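Long-range contact in putative phosphosugar isomerase (Silicibacter pomeroyi DSS-3, PDB 3FJ1), which is of unknown function but, as a protein with two SIS domains, probably binds phosphosugars or related carbohydrate derivatives: residues A[14-19]-A[151-156]. Sequence-based numbering, arbitrary orientation. Where two conformers were deposited one is given.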
loop_
_atom_site.group_PDB
_atom_site.type_symbol
_atom_site.label_atom_id
_atom_site.label_comp_id
_atom_site.label_asym_id
_atom_site.label_seq_id
_atom_site.Cartn_x
_atom_site.Cartn_y
_atom_site.Cartn_z
ATOM N N ASP A 14 25.143 14.160 3.388
ATOM C CA ASP A 14 25.968 15.224 2.807
ATOM C C ASP A 14 26.528 14.848 1.429
ATOM O O ASP A 14 27.030 15.708 0.701
ATOM C CB ASP A 14 27.070 15.634 3.764
ATOM C CG ASP A 14 26.549 16.483 4.896
ATOM O OD1 ASP A 14 25.667 17.323 4.635
ATOM O OD2 ASP A 14 26.997 16.298 6.044
ATOM N N GLU A 15 26.479 13.564 1.097
ATOM C CA GLU A 15 26.831 13.109 -0.271
ATOM C C GLU A 15 25.657 13.096 -1.247
ATOM O O GLU A 15 25.896 12.878 -2.435
ATOM C CB GLU A 15 27.387 11.673 -0.251
ATOM C CG GLU A 15 28.703 11.496 0.489
ATOM C CD GLU A 15 29.102 10.038 0.778
ATOM O OE1 GLU A 15 28.260 9.118 0.637
ATOM O OE2 GLU A 15 30.290 9.815 1.200
ATOM N N ILE A 16 24.407 13.293 -0.769
ATOM C CA ILE A 16 23.237 13.236 -1.659
ATOM C C ILE A 16 23.315 14.219 -2.840
ATOM O O ILE A 16 23.127 13.814 -3.985
ATOM C CB ILE A 16 21.874 13.358 -0.901
ATOM C CG1 ILE A 16 21.553 12.086 -0.104
ATOM C CG2 ILE A 16 20.688 13.686 -1.879
ATOM C CD1 ILE A 16 20.405 12.248 0.926
ATOM N N PRO A 17 23.608 15.505 -2.593
ATOM C CA PRO A 17 23.705 16.406 -3.758
ATOM C C PRO A 17 24.710 15.974 -4.866
ATOM O O PRO A 17 24.348 16.025 -6.058
ATOM C CB PRO A 17 24.112 17.741 -3.127
ATOM C CG PRO A 17 23.570 17.663 -1.714
ATOM C CD PRO A 17 23.786 16.233 -1.323
ATOM N N GLU A 18 25.930 15.536 -4.504
ATOM C CA GLU A 18 26.913 15.116 -5.497
ATOM C C GLU A 18 26.540 13.792 -6.161
ATOM O O GLU A 18 26.886 13.563 -7.317
ATOM C CB GLU A 18 28.314 14.974 -4.880
ATOM C CG GLU A 18 29.430 15.162 -5.899
ATOM C CD GLU A 18 29.584 16.621 -6.324
ATOM O OE1 GLU A 18 29.321 17.493 -5.471
ATOM O OE2 GLU A 18 29.959 16.890 -7.490
ATOM N N ALA A 19 25.867 12.916 -5.415
ATOM C CA ALA A 19 25.398 11.646 -5.957
ATOM C C ALA A 19 24.405 11.945 -7.081
ATOM O O ALA A 19 24.484 11.370 -8.157
ATOM C CB ALA A 19 24.723 10.800 -4.870
ATOM N N ALA A 151 19.830 3.903 6.829
ATOM C CA ALA A 151 18.875 4.908 6.310
ATOM C C ALA A 151 18.807 4.832 4.772
ATOM O O ALA A 151 17.744 5.089 4.191
ATOM C CB ALA A 151 19.279 6.287 6.750
ATOM N N ALA A 152 19.942 4.479 4.131
ATOM C CA ALA A 152 20.046 4.292 2.660
ATOM C C ALA A 152 19.368 5.434 1.916
ATOM O O ALA A 152 18.484 5.232 1.059
ATOM C CB ALA A 152 19.432 2.946 2.245
ATOM N N THR A 153 19.766 6.644 2.293
ATOM C CA THR A 153 19.151 7.860 1.818
ATOM C C THR A 153 19.508 8.136 0.346
ATOM O O THR A 153 18.683 8.628 -0.459
ATOM C CB THR A 153 19.581 9.056 2.737
ATOM O OG1 THR A 153 21.012 9.172 2.746
ATOM C CG2 THR A 153 19.093 8.870 4.211
ATOM N N LYS A 154 20.748 7.846 -0.016
ATOM C CA LYS A 154 21.182 8.067 -1.379
ATOM C C LYS A 154 20.388 7.207 -2.361
ATOM O O LYS A 154 20.008 7.660 -3.441
ATOM C CB LYS A 154 22.670 7.753 -1.522
ATOM C CG LYS A 154 23.548 8.718 -0.796
ATOM C CD LYS A 154 25.043 8.504 -1.127
ATOM C CE LYS A 154 25.599 7.132 -0.733
ATOM N NZ LYS A 154 27.037 7.047 -1.171
ATOM N N THR A 155 20.213 5.947 -1.994
ATOM C CA THR A 155 19.464 5.008 -2.812
ATOM C C THR A 155 18.045 5.519 -3.054
ATOM O O THR A 155 17.559 5.490 -4.179
ATOM C CB THR A 155 19.449 3.609 -2.169
ATOM O OG1 THR A 155 20.756 3.024 -2.291
ATOM C CG2 THR A 155 18.446 2.691 -2.871
ATOM N N PHE A 156 17.357 5.962 -1.997
ATOM C CA PHE A 156 16.002 6.515 -2.206
ATOM C C PHE A 156 15.998 7.712 -3.185
ATOM O O PHE A 156 15.250 7.730 -4.168
ATOM C CB PHE A 156 15.357 6.931 -0.888
ATOM C CG PHE A 156 13.956 7.423 -1.074
ATOM C CD1 PHE A 156 12.907 6.539 -1.078
ATOM C CD2 PHE A 156 13.700 8.751 -1.383
ATOM C CE1 PHE A 156 11.613 6.966 -1.284
ATOM C CE2 PHE A 156 12.378 9.204 -1.598
ATOM C CZ PHE A 156 11.330 8.286 -1.563
#
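Glu15 and Lys154 form a salt bridge between the long helix 8-41 and the first turn of helix 153-171, which belongs to the first SIS domain of this double-SIS protein. The Glu15 chain runs extended beyond CG. Its OE1 takes a hydrogen bond from Lys154 NZ at 3.0 Å. The ammonium group comes to the anti side of the carboxylate, 32° out of its plane. Pro146 O accepts a second bond from NZ, and Ala144 O a weak one. Lys154 NZ thus joins helix 8-41 to the loop before helix 153-171. Ile16 has CG1 anti to its carbonyl carbon (chi1 -72°) and CD1 extended beyond it (chi2 166°); the side chain crosses that of Thr153 at about a right angle. Ile16 CD1 lies against Thr153 OG1 at 3.6 Å, with Thr153 CB only slightly farther off. Val314 of helix 308-326 also touches Ile16. Ile16 CG1 packs on Lys154 CG at 4.0 Å. A methionine in place of Lys154 would probably leave Glu15 without its charge partner and the carbonyls of Ala144 and Pro146 without this donor. Ala19, one turn after Glu15, adds a looser contact, its CB 4.4 Å from Lys154 CD.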